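Local coordinates for protein endo-alpha-(1->5)-L-arabinanase (Bacillus licheniformis, PDB 6B7K) that probably cuts internal alpha-(1->5)-arabinofuranosidic linkages in arabinan, as an endo-acting glycoside hydrolase of family 43, at residues 102-107 with 135-140; 189-194 with 207-212; 94-99 with 109-114. One frame throughout, in Å; residues are numbered along the deposited sequence.

Contact 1: residues 102-107 with 135-140; sequences GSNTSA and QFNAID
Ser-106 sits against Asn-137 and Ala-138, where the start of strand 106-113 meets the loop that leads to strand 142-145. The CB of Ser-106 points at this loop, lying 3.3 Å from Ala-138 O and 4.3 Å from Ala-138 CB. The methyl of Ala-138 rests against the Ser-106 backbone, its CB 3.9 Å from Ser-106 O, and the CG2 branch of Ile-139 closes on Ser-106 CB at 3.7 Å. With OG placed beside its own backbone N (chi1 -49°), Ser-106 lays its hydroxyl beside the carboxamide of Asn-137; a hydrogen bond links it to Ser-99 OG. The side chains of Asn-137 and Asn-104 pass antiparallel, their amide planes 66° apart. Asn-104 makes the side-chain bond that spans the contact: its ND2 donates to Phe-136 O over 2.8 Å, in the carbonyl plane but bent at the hydrogen (131°). Behind them, Ser-130 OG hydrogen-bonds to both Asn-104 O and Ala-138 N, tying the loop to strand 122-130. Asn-137, Ala-138 and Ile-139 belong to the predicted substrate-binding set, and Asn-104 packs on Trp-159, another predicted member. The contact is thus largely polar and buried, with Ala-138 and the Ile-139 CG2 branch adding apolar packing, and its amides and hydroxyls probably help fix the path of the loop that carries the predicted arabinan-binding residues.

Contact 2: residues 189-194 with 207-212; sequences GAVEAP and VSFDSC
Glu-192, the predicted proton donor, is paired through its backbone with Ser-208: Glu-192 N donates to Ser-208 O at 3.0 Å and Ser-208 N to Glu-192 O at 2.9 Å, an antiparallel hydrogen-bonded pair. Two residues further along, past the non-hydrogen-bonded pair of Val-191 and Phe-209, Asp-210 N donates to Ala-190 O at 2.9 Å from above the carbonyl plane. The Glu-192 chain leaves with CG between the backbone N and the carbonyl carbon (chi1 62°), then runs extended, which carries OE2 to 3.4 Å from Cys-212 SG. OE1 shares a hydrogen bond with Ser-157 OG, and a weak hydrogen bond joins OE2 and Tyr-220 OH, so both oxygens are steered from outside the hairpin. Beside it the methyl of Ala-193 lies 3.5 Å from Ser-208 OG, whose own hydrogen bond goes to Gln-263. On the other face of the sheet Val-191 CG2 wedges against Val-207 CB at 3.7 Å and meets the Phe-209 ring at its edge, 4.0 Å from CE1. This is the open end of the hairpin 191-199/202-209 in one blade of the five-bladed beta-propeller; strand 221-227 flanks strand 202-209, and Ile-162 of strand 162-167 packs on Val-191 and Pro-194.

Contact 3: residues 94-99 with 109-114; sequences LYYSVS and GLASTD
Segments 94-98 and 109-113, from strands 92-98 and 106-113, run antiparallel, their axes 4.6 Å apart at the closest and their directions 149° apart. Leu-94 with Ala-111 and Tyr-96 with Gly-109 are the hydrogen-bonded pairs, and Tyr-95 with Leu-110 is the non-hydrogen-bonded pair between them. The straightest bond is Ala-111 N to Leu-94 O, 2.7 Å long with 175° at the hydrogen. Together the strands form a beta hairpin at the middle of a four-stranded antiparallel sheet, one blade of the GH43 five-bladed propeller. On one face of it, Leu-110 CD1 stands over the centre of the Tyr-95 ring in a CH-pi contact, 3.6 Å from the centroid. The hydroxyl of that ring hydrogen-bonds to Met-172 O. With an alanine in place of Tyr-95, Leu-110 would probably lose the aromatic surface beneath its methyl and Met-172 O the hydroxyl that reaches it. Leu-94, Tyr-96 and Ala-111 share the other face. There a chi1 of 57° lays the Tyr-96 ring across Gly-109, whose CA lies 3.9 Å from the centroid. Gly-109 has no side chain to hold it off, and Tyr-96 CE1 touches Ala-111 CB at 4.1 Å.

Contacts 1 and 3 share strand 106-113; their centres are 15 Å apart, and Ala-107 O lies 2.8 Å from Val-98 N, a probable hydrogen bond that continues the hairpin of contact 3 towards contact 1. Contact 1 reaches contact 2 through Asp-140, predicted to tune the proton donor: its OD2 is 3.0 Å from Ala-193 N, a weak hydrogen bond beside Glu-192. Contacts 2 and 3 stay about 9 Å apart at their nearest atoms; segment 135-140 touches both. Calcium is bound in the middle of the propeller, with Asp-84, Asp-142 and Asp-264 at its site; a calcium ion lies about 5 Å from the side chain of Ala-193, and one about 8 Å from that of Tyr-95.

Contact 1: residues 102-107 with 135-140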
loop_
_atom_site.group_PDB
_atom_site.type_symbol
_atom_site.label_atom_id
_atom_site.label_comp_id
_atom_site.label_asym_id
_atom_site.label_seq_id
_atom_site.Cartn_x
_atom_site.Cartn_y
_atom_site.Cartn_z
ATOM N N GLY A 102 -13.608 8.385 -4.332
ATOM C CA GLY A 102 -14.900 7.758 -4.523
ATOM C C GLY A 102 -15.213 7.456 -5.974
ATOM O O GLY A 102 -16.338 7.078 -6.308
ATOM N N SER A 103 -14.221 7.619 -6.841
ATOM C CA SER A 103 -14.383 7.462 -8.274
ATOM C C SER A 103 -13.649 6.213 -8.743
ATOM O O SER A 103 -12.739 5.709 -8.079
ATOM C CB SER A 103 -13.879 8.699 -9.024
ATOM O OG SER A 103 -14.126 8.596 -10.417
ATOM N N ASN A 104 -14.065 5.723 -9.908
ATOM C CA ASN A 104 -13.505 4.514 -10.488
ATOM C C ASN A 104 -12.504 4.788 -11.599
ATOM O O ASN A 104 -11.674 3.920 -11.884
ATOM C CB ASN A 104 -14.634 3.622 -11.032
ATOM C CG ASN A 104 -14.222 2.160 -11.191
ATOM O OD1 ASN A 104 -15.003 1.255 -10.909
ATOM N ND2 ASN A 104 -12.993 1.929 -11.653
ATOM N N THR A 105 -12.567 5.951 -12.241
ATOM C CA THR A 105 -11.590 6.276 -13.269
ATOM C C THR A 105 -10.216 6.435 -12.634
ATOM O O THR A 105 -9.836 7.535 -12.219
ATOM C CB THR A 105 -11.997 7.544 -14.019
ATOM O OG1 THR A 105 -13.367 7.432 -14.426
ATOM C CG2 THR A 105 -11.129 7.721 -15.247
ATOM N N SER A 106 -9.471 5.338 -12.537
ATOM C CA SER A 106 -8.177 5.334 -11.879
ATOM C C SER A 106 -7.137 4.691 -12.784
ATOM O O SER A 106 -7.460 3.960 -13.723
ATOM C CB SER A 106 -8.234 4.592 -10.544
ATOM O OG SER A 106 -9.335 5.035 -9.773
ATOM N N ALA A 107 -5.872 4.978 -12.484
ATOM C CA ALA A 107 -4.759 4.437 -13.250
ATOM C C ALA A 107 -3.544 4.343 -12.344
ATOM O O ALA A 107 -3.248 5.284 -11.604
ATOM C CB ALA A 107 -4.448 5.312 -14.467
ATOM N N GLN A 135 -15.031 -3.521 -12.888
ATOM C CA GLN A 135 -15.543 -3.842 -11.563
ATOM C C GLN A 135 -14.462 -3.785 -10.490
ATOM O O GLN A 135 -14.610 -4.410 -9.433
ATOM C CB GLN A 135 -16.207 -5.221 -11.570
ATOM C CG GLN A 135 -17.274 -5.401 -12.640
ATOM C CD GLN A 135 -18.504 -4.548 -12.404
ATOM O OE1 GLN A 135 -18.649 -3.915 -11.356
ATOM N NE2 GLN A 135 -19.403 -4.527 -13.382
ATOM N N PHE A 136 -13.376 -3.058 -10.741
ATOM C CA PHE A 136 -12.301 -2.889 -9.775
ATOM C C PHE A 136 -11.878 -1.425 -9.774
ATOM O O PHE A 136 -12.475 -0.582 -10.449
ATOM C CB PHE A 136 -11.120 -3.816 -10.090
ATOM C CG PHE A 136 -10.567 -3.647 -11.477
ATOM C CD1 PHE A 136 -9.535 -2.757 -11.722
ATOM C CD2 PHE A 136 -11.083 -4.378 -12.538
ATOM C CE1 PHE A 136 -9.025 -2.600 -12.996
ATOM C CE2 PHE A 136 -10.576 -4.224 -13.816
ATOM C CZ PHE A 136 -9.547 -3.334 -14.044
ATOM N N ASN A 137 -10.836 -1.122 -9.003
ATOM C CA ASN A 137 -10.291 0.230 -8.938
ATOM C C ASN A 137 -8.775 0.136 -8.942
ATOM O O ASN A 137 -8.186 -0.494 -8.058
ATOM C CB ASN A 137 -10.789 0.972 -7.695
ATOM C CG ASN A 137 -10.550 2.464 -7.779
ATOM O OD1 ASN A 137 -10.399 3.016 -8.867
ATOM N ND2 ASN A 137 -10.516 3.127 -6.628
ATOM N N ALA A 138 -8.143 0.759 -9.938
ATOM C CA ALA A 138 -6.689 0.706 -10.090
ATOM C C ALA A 138 -6.039 1.778 -9.213
ATOM O O ALA A 138 -5.548 2.809 -9.679
ATOM C CB ALA A 138 -6.299 0.872 -11.552
ATOM N N ILE A 139 -6.061 1.518 -7.905
ATOM C CA ILE A 139 -5.309 2.283 -6.919
ATOM C C ILE A 139 -4.726 1.309 -5.902
ATOM O O ILE A 139 -4.958 0.097 -5.964
ATOM C CB ILE A 139 -6.166 3.354 -6.204
ATOM C CG1 ILE A 139 -7.284 2.703 -5.385
ATOM C CG2 ILE A 139 -6.729 4.368 -7.193
ATOM C CD1 ILE A 139 -7.984 3.674 -4.457
ATOM N N ASP A 140 -3.976 1.856 -4.951
ATOM C CA ASP A 140 -3.321 1.089 -3.897
ATOM C C ASP A 140 -2.489 -0.076 -4.444
ATOM O O ASP A 140 -2.767 -1.240 -4.144
ATOM C CB ASP A 140 -4.345 0.588 -2.888
ATOM C CG ASP A 140 -5.129 1.717 -2.250
ATOM O OD1 ASP A 140 -4.946 2.879 -2.669
ATOM O OD2 ASP A 140 -5.929 1.446 -1.329
#

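Contact 2: residues 189-194 with 207-212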
loop_
_atom_site.group_PDB
_atom_site.type_symbol
_atom_site.label_atom_id
_atom_site.label_comp_id
_atom_site.label_asym_id
_atom_site.label_seq_id
_atom_site.Cartn_x
_atom_site.Cartn_y
_atom_site.Cartn_z
ATOM N N GLY A 189 -17.792 -4.341 0.103
ATOM C CA GLY A 189 -16.473 -4.394 -0.495
ATOM C C GLY A 189 -15.436 -3.551 0.205
ATOM O O GLY A 189 -14.425 -3.195 -0.405
ATOM N N ALA A 190 -15.652 -3.228 1.480
ATOM C CA ALA A 190 -14.781 -2.317 2.210
ATOM C C ALA A 190 -13.417 -2.935 2.490
ATOM O O ALA A 190 -13.074 -3.207 3.645
ATOM C CB ALA A 190 -15.445 -1.889 3.518
ATOM N N VAL A 191 -12.629 -3.147 1.439
ATOM C CA VAL A 191 -11.282 -3.692 1.559
ATOM C C VAL A 191 -10.409 -3.021 0.507
ATOM O O VAL A 191 -10.819 -2.875 -0.649
ATOM C CB VAL A 191 -11.266 -5.227 1.404
ATOM C CG1 VAL A 191 -12.005 -5.654 0.147
ATOM C CG2 VAL A 191 -9.839 -5.750 1.396
ATOM N N GLU A 192 -9.219 -2.591 0.910
ATOM C CA GLU A 192 -8.303 -1.899 0.012
ATOM C C GLU A 192 -6.894 -2.010 0.586
ATOM O O GLU A 192 -6.664 -2.713 1.577
ATOM C CB GLU A 192 -8.729 -0.439 -0.187
ATOM C CG GLU A 192 -8.723 0.401 1.085
ATOM C CD GLU A 192 -9.313 1.787 0.881
ATOM O OE1 GLU A 192 -9.706 2.110 -0.259
ATOM O OE2 GLU A 192 -9.386 2.555 1.865
ATOM N N ALA A 193 -5.953 -1.316 -0.048
ATOM C CA ALA A 193 -4.579 -1.203 0.428
ATOM C C ALA A 193 -3.905 -2.556 0.681
ATOM O O ALA A 193 -3.410 -2.812 1.783
ATOM C CB ALA A 193 -4.530 -0.343 1.683
ATOM N N PRO A 194 -3.846 -3.431 -0.320
ATOM C CA PRO A 194 -3.265 -4.754 -0.095
ATOM C C PRO A 194 -1.750 -4.736 -0.191
ATOM O O PRO A 194 -1.158 -3.972 -0.955
ATOM C CB PRO A 194 -3.871 -5.590 -1.225
ATOM C CG PRO A 194 -3.988 -4.610 -2.350
ATOM C CD PRO A 194 -4.278 -3.261 -1.721
ATOM N N VAL A 207 -4.440 -6.405 4.398
ATOM C CA VAL A 207 -5.405 -5.505 3.774
ATOM C C VAL A 207 -5.914 -4.524 4.822
ATOM O O VAL A 207 -5.660 -4.665 6.020
ATOM C CB VAL A 207 -6.600 -6.252 3.134
ATOM C CG1 VAL A 207 -6.155 -7.115 1.956
ATOM C CG2 VAL A 207 -7.322 -7.081 4.175
ATOM N N SER A 208 -6.653 -3.526 4.351
ATOM C CA SER A 208 -7.306 -2.549 5.209
ATOM C C SER A 208 -8.814 -2.685 5.054
ATOM O O SER A 208 -9.321 -2.756 3.930
ATOM C CB SER A 208 -6.851 -1.128 4.868
ATOM O OG SER A 208 -5.452 -0.994 5.044
ATOM N N PHE A 209 -9.521 -2.725 6.177
ATOM C CA PHE A 209 -10.966 -2.886 6.191
ATOM C C PHE A 209 -11.658 -1.560 6.486
ATOM O O PHE A 209 -11.152 -0.729 7.243
ATOM C CB PHE A 209 -11.395 -3.922 7.236
ATOM C CG PHE A 209 -11.253 -5.351 6.785
ATOM C CD1 PHE A 209 -10.923 -5.658 5.475
ATOM C CD2 PHE A 209 -11.468 -6.391 7.679
ATOM C CE1 PHE A 209 -10.800 -6.974 5.066
ATOM C CE2 PHE A 209 -11.348 -7.708 7.277
ATOM C CZ PHE A 209 -11.012 -8.000 5.970
ATOM N N ASP A 210 -12.826 -1.376 5.864
ATOM C CA ASP A 210 -13.778 -0.317 6.190
ATOM C C ASP A 210 -13.288 1.075 5.785
ATOM O O ASP A 210 -12.453 1.207 4.885
ATOM C CB ASP A 210 -14.127 -0.371 7.682
ATOM C CG ASP A 210 -14.559 -1.758 8.138
ATOM O OD1 ASP A 210 -15.372 -2.394 7.432
ATOM O OD2 ASP A 210 -14.085 -2.213 9.203
ATOM N N SER A 211 -13.809 2.118 6.436
ATOM C CA SER A 211 -13.720 3.488 5.934
ATOM C C SER A 211 -12.477 4.205 6.455
ATOM O O SER A 211 -12.088 4.038 7.612
ATOM C CB SER A 211 -14.978 4.268 6.327
ATOM O OG SER A 211 -15.017 5.538 5.702
ATOM N N CYS A 212 -11.879 5.041 5.604
ATOM C CA CYS A 212 -10.528 5.532 5.855
ATOM C C CYS A 212 -10.410 7.026 6.120
ATOM O O CYS A 212 -9.509 7.426 6.858
ATOM C CB CYS A 212 -9.613 5.182 4.676
ATOM S SG CYS A 212 -10.230 5.676 3.057
#

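Contact 3: residues 94-99 with 109-114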
loop_
_atom_site.group_PDB
_atom_site.type_symbol
_atom_site.label_atom_id
_atom_site.label_comp_id
_atom_site.label_asym_id
_atom_site.label_seq_id
_atom_site.Cartn_x
_atom_site.Cartn_y
_atom_site.Cartn_z
ATOM N N LEU A 94 8.636 2.391 -8.058
ATOM C CA LEU A 94 7.681 3.243 -7.354
ATOM C C LEU A 94 6.348 3.189 -8.093
ATOM O O LEU A 94 6.154 3.881 -9.098
ATOM C CB LEU A 94 8.202 4.674 -7.243
ATOM C CG LEU A 94 7.303 5.684 -6.524
ATOM C CD1 LEU A 94 7.132 5.311 -5.057
ATOM C CD2 LEU A 94 7.847 7.100 -6.668
ATOM N N TYR A 95 5.433 2.362 -7.597
ATOM C CA TYR A 95 4.073 2.322 -8.106
ATOM C C TYR A 95 3.235 3.366 -7.383
ATOM O O TYR A 95 3.391 3.572 -6.177
ATOM C CB TYR A 95 3.472 0.927 -7.928
ATOM C CG TYR A 95 4.153 -0.135 -8.767
ATOM C CD1 TYR A 95 3.766 -0.359 -10.082
ATOM C CD2 TYR A 95 5.184 -0.908 -8.249
ATOM C CE1 TYR A 95 4.385 -1.322 -10.858
ATOM C CE2 TYR A 95 5.810 -1.874 -9.017
ATOM C CZ TYR A 95 5.406 -2.077 -10.321
ATOM O OH TYR A 95 6.020 -3.038 -11.093
ATOM N N TYR A 96 2.361 4.039 -8.129
ATOM C CA TYR A 96 1.549 5.115 -7.580
ATOM C C TYR A 96 0.206 5.137 -8.294
ATOM O O TYR A 96 0.045 4.559 -9.372
ATOM C CB TYR A 96 2.247 6.476 -7.708
ATOM C CG TYR A 96 2.620 6.843 -9.130
ATOM C CD1 TYR A 96 3.806 6.391 -9.695
ATOM C CD2 TYR A 96 1.789 7.643 -9.906
ATOM C CE1 TYR A 96 4.153 6.722 -10.992
ATOM C CE2 TYR A 96 2.130 7.977 -11.207
ATOM C CZ TYR A 96 3.312 7.513 -11.742
ATOM O OH TYR A 96 3.663 7.839 -13.031
ATOM N N SER A 97 -0.757 5.824 -7.685
ATOM C CA SER A 97 -2.120 5.871 -8.189
ATOM C C SER A 97 -2.457 7.261 -8.713
ATOM O O SER A 97 -1.951 8.273 -8.219
ATOM C CB SER A 97 -3.125 5.478 -7.101
ATOM O OG SER A 97 -2.750 4.260 -6.480
ATOM N N VAL A 98 -3.323 7.294 -9.721
ATOM C CA VAL A 98 -3.864 8.524 -10.288
ATOM C C VAL A 98 -5.373 8.331 -10.378
ATOM O O VAL A 98 -5.844 7.471 -11.134
ATOM C CB VAL A 98 -3.265 8.835 -11.666
ATOM C CG1 VAL A 98 -3.900 10.074 -12.255
ATOM C CG2 VAL A 98 -1.758 9.004 -11.562
ATOM N N SER A 99 -6.132 9.110 -9.609
ATOM C CA SER A 99 -7.568 8.870 -9.490
ATOM C C SER A 99 -8.246 10.089 -8.869
ATOM O O SER A 99 -7.605 11.103 -8.570
ATOM C CB SER A 99 -7.844 7.615 -8.660
ATOM O OG SER A 99 -9.233 7.432 -8.455
ATOM N N GLY A 109 0.442 4.171 -12.157
ATOM C CA GLY A 109 1.650 4.460 -12.896
ATOM C C GLY A 109 2.869 3.835 -12.238
ATOM O O GLY A 109 2.792 3.176 -11.205
ATOM N N LEU A 110 4.021 4.060 -12.863
ATOM C CA LEU A 110 5.270 3.506 -12.363
ATOM C C LEU A 110 6.389 4.517 -12.546
ATOM O O LEU A 110 6.581 5.050 -13.643
ATOM C CB LEU A 110 5.616 2.193 -13.074
ATOM C CG LEU A 110 6.886 1.469 -12.621
ATOM C CD1 LEU A 110 6.909 1.301 -11.108
ATOM C CD2 LEU A 110 6.998 0.116 -13.315
ATOM N N ALA A 111 7.108 4.787 -11.462
ATOM C CA ALA A 111 8.323 5.583 -11.484
ATOM C C ALA A 111 9.485 4.718 -11.018
ATOM O O ALA A 111 9.306 3.745 -10.280
ATOM C CB ALA A 111 8.196 6.830 -10.597
ATOM N N SER A 112 10.688 5.082 -11.456
ATOM C CA SER A 112 11.850 4.248 -11.199
ATOM C C SER A 112 13.091 5.114 -11.039
ATOM O O SER A 112 13.183 6.208 -11.601
ATOM C CB SER A 112 12.052 3.230 -12.328
ATOM O OG SER A 112 13.193 2.430 -12.094
ATOM N N THR A 113 14.046 4.605 -10.262
ATOM C CA THR A 113 15.346 5.240 -10.105
ATOM C C THR A 113 16.341 4.197 -9.623
ATOM O O THR A 113 15.961 3.155 -9.080
ATOM C CB THR A 113 15.302 6.410 -9.119
ATOM O OG1 THR A 113 16.563 7.092 -9.140
ATOM C CG2 THR A 113 15.043 5.903 -7.712
ATOM N N ASP A 114 17.625 4.496 -9.828
ATOM C CA ASP A 114 18.698 3.656 -9.316
ATOM C C ASP A 114 19.069 3.981 -7.879
ATOM O O ASP A 114 19.706 3.156 -7.213
ATOM C CB ASP A 114 19.952 3.798 -10.187
ATOM C CG ASP A 114 20.674 5.113 -9.957
ATOM O OD1 ASP A 114 20.044 6.178 -10.111
ATOM O OD2 ASP A 114 21.871 5.081 -9.603
#